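Local coordinates for molybdenum-binding-protein (Azotobacter vinelandii, PDB 1H9K) that probably binds and buffers cellular molybdate, holding the oxyanion (here its analogue tungstate) at sites formed between the subunits of a trimer, at residues A[11-16]-A[55-60]; A[67-72]-A[110-115]. One frame throughout, in Å; residues are numbered along the deposited sequence.

Contact 1. Residues A[11-16]-A[55-60]; sequences VFKGTV and GKEVVA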
ATOM      1  N   VAL A  11     -12.696   8.056   5.458  1.00  8.25           N
ATOM      2  CA  VAL A  11     -13.850   7.501   4.736  1.00  8.49           C
ATOM      3  C   VAL A  11     -14.720   8.666   4.244  1.00 12.83           C
ATOM      4  O   VAL A  11     -15.204   9.441   5.077  1.00 16.44           O
ATOM      5  CB  VAL A  11     -14.676   6.608   5.685  1.00 14.35           C
ATOM      6  CG1 VAL A  11     -15.936   6.060   4.995  1.00 15.51           C
ATOM      7  CG2 VAL A  11     -13.921   5.384   6.217  1.00 16.84           C
ATOM      8  N   PHE A  12     -14.709   8.940   2.939  1.00 13.25           N
ATOM      9  CA  PHE A  12     -15.351  10.163   2.461  1.00 17.45           C
ATOM     10  C   PHE A  12     -16.561   9.861   1.591  1.00 20.09           C
ATOM     11  O   PHE A  12     -16.466   8.934   0.776  1.00 16.79           O
ATOM     12  CB  PHE A  12     -14.370  10.923   1.564  1.00 17.39           C
ATOM     13  CG  PHE A  12     -13.051  11.247   2.211  1.00 20.57           C
ATOM     14  CD1 PHE A  12     -11.886  10.747   1.677  1.00 16.64           C
ATOM     15  CD2 PHE A  12     -13.016  12.064   3.317  1.00 27.98           C
ATOM     16  CE1 PHE A  12     -10.669  11.099   2.271  1.00 22.43           C
ATOM     17  CE2 PHE A  12     -11.816  12.387   3.937  1.00 30.14           C
ATOM     18  CZ  PHE A  12     -10.646  11.892   3.403  1.00 21.91           C
ATOM     19  N   LYS A  13     -17.672  10.568   1.829  1.00 18.70           N
ATOM     20  CA  LYS A  13     -18.804  10.365   0.907  1.00 20.18           C
ATOM     21  C   LYS A  13     -18.725  11.434  -0.174  1.00 18.16           C
ATOM     22  O   LYS A  13     -18.307  12.580   0.012  1.00 16.15           O
ATOM     23  CB  LYS A  13     -20.141  10.346   1.646  1.00 27.40           C
ATOM     24  CG  LYS A  13     -21.410  10.345   0.842  1.00 35.21           C
ATOM     25  CD  LYS A  13     -21.738   9.149  -0.035  1.00 32.58           C
ATOM     26  CE  LYS A  13     -22.661   8.150   0.627  1.00 39.45           C
ATOM     27  NZ  LYS A  13     -22.899   6.929  -0.191  1.00 36.39           N
ATOM     28  N   GLY A  14     -19.129  11.053  -1.396  1.00 14.34           N
ATOM     29  CA  GLY A  14     -19.075  12.041  -2.471  1.00 12.29           C
ATOM     30  C   GLY A  14     -19.934  11.532  -3.617  1.00 12.84           C
ATOM     31  O   GLY A  14     -20.625  10.547  -3.449  1.00 14.43           O
ATOM     32  N   THR A  15     -19.879  12.286  -4.688  1.00 14.37           N
ATOM     33  CA  THR A  15     -20.628  11.922  -5.885  1.00 15.09           C
ATOM     34  C   THR A  15     -19.623  11.768  -7.017  1.00 11.80           C
ATOM     35  O   THR A  15     -18.681  12.556  -7.096  1.00 13.63           O
ATOM     36  CB  THR A  15     -21.655  13.013  -6.240  1.00 22.67           C
ATOM     37  OG1 THR A  15     -20.917  14.210  -6.499  1.00 29.55           O
ATOM     38  CG2 THR A  15     -22.571  13.328  -5.063  1.00 20.51           C
ATOM     39  N   VAL A  16     -19.861  10.796  -7.893  1.00  9.93           N
ATOM     40  CA  VAL A  16     -18.940  10.652  -9.030  1.00 11.84           C
ATOM     41  C   VAL A  16     -19.097  11.810 -10.008  1.00 16.12           C
ATOM     42  O   VAL A  16     -20.205  12.068 -10.489  1.00 15.98           O
ATOM     43  CB  VAL A  16     -19.157   9.287  -9.696  1.00 10.26           C
ATOM     44  CG1 VAL A  16     -18.338   9.021 -10.919  1.00  9.67           C
ATOM     45  CG2 VAL A  16     -18.869   8.239  -8.588  1.00 14.91           C
ATOM     46  N   GLY A  55     -22.535  10.915 -11.408  1.00 15.86           N
ATOM     47  CA  GLY A  55     -23.654  11.417 -10.659  1.00 17.34           C
ATOM     48  C   GLY A  55     -24.098  10.560  -9.486  1.00 17.80           C
ATOM     49  O   GLY A  55     -24.960  10.936  -8.690  1.00 21.28           O
ATOM     50  N   LYS A  56     -23.555   9.358  -9.351  1.00 13.44           N
ATOM     51  CA  LYS A  56     -23.949   8.423  -8.305  1.00 16.11           C
ATOM     52  C   LYS A  56     -23.125   8.654  -7.033  1.00 16.01           C
ATOM     53  O   LYS A  56     -21.983   9.050  -7.202  1.00 12.91           O
ATOM     54  CB  LYS A  56     -23.680   7.013  -8.798  1.00 18.68           C
ATOM     55  CG  LYS A  56     -24.535   5.916  -8.191  1.00 30.23           C
ATOM     56  CD  LYS A  56     -25.214   5.203  -9.370  1.00 33.79           C
ATOM     57  CE  LYS A  56     -26.056   4.029  -8.904  1.00 29.63           C
ATOM     58  NZ  LYS A  56     -25.838   2.883  -9.827  1.00 27.01           N
ATOM     59  N   GLU A  57     -23.736   8.374  -5.901  1.00 14.13           N
ATOM     60  CA  GLU A  57     -23.038   8.571  -4.641  1.00 16.89           C
ATOM     61  C   GLU A  57     -22.164   7.355  -4.342  1.00 14.80           C
ATOM     62  O   GLU A  57     -22.542   6.225  -4.623  1.00 14.56           O
ATOM     63  CB  GLU A  57     -23.998   8.759  -3.449  1.00 23.01           C
ATOM     64  CG  GLU A  57     -24.504  10.203  -3.419  1.00 45.00           C
ATOM     65  CD  GLU A  57     -25.052  10.647  -2.079  1.00 53.87           C
ATOM     66  OE1 GLU A  57     -24.238  10.956  -1.177  1.00 58.51           O
ATOM     67  OE2 GLU A  57     -26.297  10.703  -1.930  1.00 59.99           O
ATOM     68  N   VAL A  58     -20.969   7.646  -3.834  1.00 15.74           N
ATOM     69  CA  VAL A  58     -20.009   6.591  -3.465  1.00 12.67           C
ATOM     70  C   VAL A  58     -19.331   6.984  -2.131  1.00 13.75           C
ATOM     71  O   VAL A  58     -19.363   8.130  -1.672  1.00 15.19           O
ATOM     72  CB  VAL A  58     -18.899   6.418  -4.501  1.00 13.66           C
ATOM     73  CG1 VAL A  58     -19.363   5.824  -5.832  1.00 23.13           C
ATOM     74  CG2 VAL A  58     -18.217   7.769  -4.789  1.00 17.94           C
ATOM     75  N   VAL A  59     -18.623   6.034  -1.523  1.00 13.16           N
ATOM     76  CA  VAL A  59     -17.718   6.316  -0.402  1.00 10.81           C
ATOM     77  C   VAL A  59     -16.294   5.980  -0.847  1.00 13.02           C
ATOM     78  O   VAL A  59     -16.148   5.100  -1.694  1.00 12.13           O
ATOM     79  CB  VAL A  59     -18.072   5.555   0.890  1.00 17.32           C
ATOM     80  CG1 VAL A  59     -19.514   5.879   1.345  1.00 21.35           C
ATOM     81  CG2 VAL A  59     -17.943   4.058   0.773  1.00 24.32           C
ATOM     82  N   ALA A  60     -15.312   6.797  -0.487  1.00 11.53           N
ATOM     83  CA  ALA A  60     -13.907   6.495  -0.877  1.00  6.32           C
ATOM     84  C   ALA A  60     -13.203   6.138   0.462  1.00  9.63           C
ATOM     85  O   ALA A  60     -13.387   6.941   1.364  1.00 12.02           O
ATOM     86  CB  ALA A  60     -13.279   7.692  -1.540  1.00 12.35           C
TER

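Contact 2. Residues A[67-72]-A[110-115]; sequences VLLMTD and ITSMVT. With WO4 (tungstate(VI)ion), chain C.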
ATOM      1  N   VAL A  67      -1.255   7.396   2.918  1.00  8.83           N
ATOM      2  CA  VAL A  67      -1.177   8.808   2.572  1.00  8.30           C
ATOM      3  C   VAL A  67       0.202   9.400   2.856  1.00 10.46           C
ATOM      4  O   VAL A  67       0.675   9.327   4.009  1.00 11.03           O
ATOM      5  CB  VAL A  67      -2.216   9.570   3.463  1.00  9.88           C
ATOM      6  CG1 VAL A  67      -2.226  11.068   3.166  1.00 12.28           C
ATOM      7  CG2 VAL A  67      -3.592   8.970   3.197  1.00 13.89           C
ATOM      8  N   LEU A  68       0.814  10.006   1.841  1.00 10.45           N
ATOM      9  CA  LEU A  68       2.116  10.654   2.077  1.00  9.84           C
ATOM     10  C   LEU A  68       1.847  12.146   2.310  1.00 10.06           C
ATOM     11  O   LEU A  68       0.784  12.642   1.954  1.00  9.82           O
ATOM     12  CB  LEU A  68       2.987  10.602   0.805  1.00 13.20           C
ATOM     13  CG  LEU A  68       3.700   9.269   0.574  1.00 20.09           C
ATOM     14  CD1 LEU A  68       2.767   8.096   0.347  1.00 35.22           C
ATOM     15  CD2 LEU A  68       4.660   9.366  -0.612  1.00 25.43           C
ATOM     16  N   LEU A  69       2.754  12.769   3.050  1.00  7.95           N
ATOM     17  CA  LEU A  69       2.578  14.219   3.272  1.00  8.71           C
ATOM     18  C   LEU A  69       3.690  14.951   2.545  1.00  8.85           C
ATOM     19  O   LEU A  69       4.846  14.514   2.666  1.00  9.87           O
ATOM     20  CB  LEU A  69       2.593  14.535   4.757  1.00 10.74           C
ATOM     21  CG  LEU A  69       1.362  14.033   5.532  1.00 11.89           C
ATOM     22  CD1 LEU A  69       1.603  14.335   7.007  1.00 12.21           C
ATOM     23  CD2 LEU A  69       0.096  14.650   4.965  1.00 12.78           C
ATOM     24  N   MET A  70       3.408  16.087   1.912  1.00 10.89           N
ATOM     25  CA  MET A  70       4.475  16.807   1.203  1.00 10.48           C
ATOM     26  C   MET A  70       4.369  18.282   1.603  1.00 10.13           C
ATOM     27  O   MET A  70       3.257  18.800   1.628  1.00 13.27           O
ATOM     28  CB  MET A  70       4.287  16.687  -0.314  1.00 10.31           C
ATOM     29  CG  MET A  70       5.325  17.444  -1.141  1.00 12.10           C
ATOM     30  SD  MET A  70       5.317  16.938  -2.857  1.00 13.44           S
ATOM     31  CE  MET A  70       3.634  17.244  -3.366  1.00 14.85           C
ATOM     32  N   THR A  71       5.450  18.942   1.906  1.00  9.18           N
ATOM     33  CA  THR A  71       5.383  20.375   2.239  1.00 10.30           C
ATOM     34  C   THR A  71       5.973  21.193   1.102  1.00 18.33           C
ATOM     35  O   THR A  71       5.785  22.410   1.161  1.00 26.37           O
ATOM     36  CB  THR A  71       6.166  20.797   3.513  1.00 12.41           C
ATOM     37  OG1 THR A  71       7.505  20.284   3.495  1.00 13.75           O
ATOM     38  CG2 THR A  71       5.393  20.238   4.691  1.00 13.65           C
ATOM     39  N   ASP A  72       6.926  20.715   0.350  1.00 14.56           N
ATOM     40  CA  ASP A  72       7.577  21.525  -0.684  1.00 18.78           C
ATOM     41  C   ASP A  72       7.868  20.577  -1.840  1.00 18.87           C
ATOM     42  O   ASP A  72       8.612  19.610  -1.679  1.00 18.03           O
ATOM     43  CB  ASP A  72       8.822  22.193  -0.141  1.00 22.17           C
ATOM     44  CG  ASP A  72       9.416  23.238  -1.066  1.00 31.51           C
ATOM     45  OD1 ASP A  72       9.002  23.365  -2.235  1.00 30.91           O
ATOM     46  OD2 ASP A  72      10.314  23.933  -0.568  1.00 33.74           O
ATOM     47  N   ILE A 110      -8.172  14.992   6.365  1.00  9.31           N
ATOM     48  CA  ILE A 110      -7.534  13.764   5.896  1.00 12.08           C
ATOM     49  C   ILE A 110      -6.480  13.368   6.904  1.00 13.20           C
ATOM     50  O   ILE A 110      -5.798  14.260   7.435  1.00 12.31           O
ATOM     51  CB  ILE A 110      -6.881  13.908   4.531  1.00 16.31           C
ATOM     52  CG1 ILE A 110      -6.086  12.631   4.194  1.00 20.11           C
ATOM     53  CG2 ILE A 110      -5.948  15.099   4.445  1.00 17.46           C
ATOM     54  CD1 ILE A 110      -6.001  12.409   2.688  1.00 29.21           C
ATOM     55  N   THR A 111      -6.382  12.074   7.185  1.00 10.56           N
ATOM     56  CA  THR A 111      -5.420  11.647   8.227  1.00  7.17           C
ATOM     57  C   THR A 111      -4.327  10.780   7.635  1.00 11.70           C
ATOM     58  O   THR A 111      -4.646   9.861   6.883  1.00 14.15           O
ATOM     59  CB  THR A 111      -6.168  10.880   9.315  1.00 14.59           C
ATOM     60  OG1 THR A 111      -6.955  11.819  10.082  1.00 16.13           O
ATOM     61  CG2 THR A 111      -5.219  10.286  10.367  1.00 19.21           C
ATOM     62  N   SER A 112      -3.064  11.055   7.980  1.00  9.82           N
ATOM     63  CA  SER A 112      -1.941  10.312   7.449  1.00  8.67           C
ATOM     64  C   SER A 112      -1.132   9.700   8.597  1.00 10.08           C
ATOM     65  O   SER A 112      -1.119  10.295   9.692  1.00 11.79           O
ATOM     66  CB  SER A 112      -1.004  11.284   6.681  1.00  9.97           C
ATOM     67  OG  SER A 112       0.222  10.618   6.376  1.00 12.98           O
ATOM     68  N   MET A 113      -0.584   8.505   8.454  1.00  9.11           N
ATOM     69  CA  MET A 113       0.316   7.933   9.436  1.00  9.01           C
ATOM     70  C   MET A 113       1.722   8.039   8.825  1.00 11.57           C
ATOM     71  O   MET A 113       1.910   7.547   7.693  1.00 12.08           O
ATOM     72  CB  MET A 113       0.071   6.464   9.717  1.00 15.58           C
ATOM     73  CG  MET A 113       0.767   5.695  10.814  1.00 20.41           C
ATOM     74  SD  MET A 113       0.509   6.370  12.447  1.00 25.07           S
ATOM     75  CE  MET A 113      -0.959   5.481  12.986  1.00 23.43           C
ATOM     76  N   VAL A 114       2.592   8.782   9.494  1.00  8.65           N
ATOM     77  CA  VAL A 114       3.974   8.899   8.980  1.00  7.61           C
ATOM     78  C   VAL A 114       4.970   8.591  10.081  1.00 11.87           C
ATOM     79  O   VAL A 114       4.579   8.370  11.240  1.00 14.07           O
ATOM     80  CB  VAL A 114       4.248  10.303   8.411  1.00 10.63           C
ATOM     81  CG1 VAL A 114       3.397  10.629   7.186  1.00 13.16           C
ATOM     82  CG2 VAL A 114       3.951  11.358   9.479  1.00 10.69           C
ATOM     83  N   THR A 115       6.266   8.548   9.834  1.00 12.13           N
ATOM     84  CA  THR A 115       7.196   8.289  10.948  1.00 13.71           C
ATOM     85  C   THR A 115       7.328   9.578  11.731  1.00 10.56           C
ATOM     86  O   THR A 115       7.154  10.695  11.242  1.00 10.46           O
ATOM     87  CB  THR A 115       8.613   7.902  10.458  1.00 14.09           C
ATOM     88  OG1 THR A 115       9.035   8.967   9.584  1.00 10.86           O
ATOM     89  CG2 THR A 115       8.554   6.586   9.723  1.00  8.83           C
TER
HETATM   90  W   WO4 C1143       6.827   7.678   5.906  1.00 24.84           W
HETATM   91  O1  WO4 C1143       5.705   6.450   6.678  1.00 19.11           O
HETATM   92  O2  WO4 C1143       7.974   6.656   4.965  1.00 13.97           O
HETATM   93  O3  WO4 C1143       5.825   8.706   4.807  1.00 19.30           O
HETATM   94  O4  WO4 C1143       7.606   8.615   7.232  1.00 13.78           O

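Contact 1. Residues A[11-16]-A[55-60]
V11 lays its CA against A60 O, and F12 next to it makes the first hydrogen-bonded pair of two antiparallel strands. F12 N donates a hydrogen bond to A60 O at 2.9 Å, and A60 N donates one back to F12 O at 2.7 Å.

K13 and V59 form a non-hydrogen-bonded pair, and the lysine side chain supplies the detail. Bends at chi2 (66°) and chi3 (96°) swing the chain back over the neighbouring strand, where CD rests 3.1 Å from V58 O and 3.3 Å from E57 OE1. The ammonium lies beside V59 CG1, too far from the E57 carboxylate for a salt bridge, and is hydrogen-bonded to Y76 OH of the second subunit. Cutting the lysine back to an alanine is likely to leave that hydroxyl without its lysine partner and V58 O without the CD methylene that lies over it.

These are the first and fourth strands of a sheet ordered 3-2-1-4-5, as expected of the OB-type barrel of a TOBE domain. Strand 25-32 flanks 11-16, and strand 140-143 flanks 55-60.

At G14, N reaches V58 O at 2.9 Å and O accepts V58 N, a pair in which V58 alone has a side chain. T15 CG2 meets E57 at a slant, 4.0 Å from its CG. V16 sets CG2 nearly at right angles to V58, 3.7 Å from CG1, on the side where V28 and I30 also pack. Its N binds K56 O, while V16 O accepts G55 N at 2.8 Å, at a turn whose backbone angles would jam any CB on G55 against the preceding carbonyl.

Contact 2. Residues A[67-72]-A[110-115]
Beside an intersubunit tungstate site, V67 and L69 meet I110, S112 and V114, where side chains bring together the two outermost strands of the second five-stranded sheet, of OB type. A single hydrogen bond spans the segments: S112 OG, set anti to its own backbone nitrogen (chi1 169°), donates to V67 O at 2.7 Å. The hydroxyl comes in from above the carbonyl plane, 43° out of it. The same carbonyl oxygen accepts K63 NZ of the third subunit, so two donors satisfy a buried acceptor.

Apolar groups pack beside this bond. V67 CG1 sits 3.7 Å from S112 CB and meets I110 CD1 tip to tip at 4.0 Å. L69 leans over the serine, its CG 3.7 Å from OG, and carries CD1 on to V114 CG1 at 4.1 Å. V114 thereby joins the core to the ligand, for the same CG1 methyl stands 3.9 Å from tungstate O3.

T115 binds the anion directly. Its backbone N, in a nearly straight bond (165°), and its OG1, at 2.8 Å, both donate to tungstate O4. As N-cap, T115 also receives A118 N on OG1, which should fix the hydroxyl's direction, and the helix start would probably favour the negative charge. S7, R9, K63 and A64 of the third subunit complete the site.

Strand 129-134 lies next to 68-70 and strand 97-104 next to 109-115, both sending side chains into the same core; helix 116-122 adds V119 against V114, and a strand of the third subunit pairs antiparallel with M70 and D72, so that the sheet runs on across the interface.

From the N terminus the chain enters strand 10-21, runs through two further strands and helix 44-49, and returns at 55-60, where contact 1 closes the first loop. Only then does contact 2 open at 67-72, closing at 110-115 after three intervening strands; the two loops follow in series, neither nested nor crossed. The short passage from strand 57-62 to strand 68-70 leads out of the first sheet into the second, and strand 140-143 comes back to lie beside 57-62. The first sheet thus takes its last strand from the C-terminal end of the chain, while the second begins with 68-70. The contacts, their centres 22 Å apart, lie on opposite sides of the chain's centre.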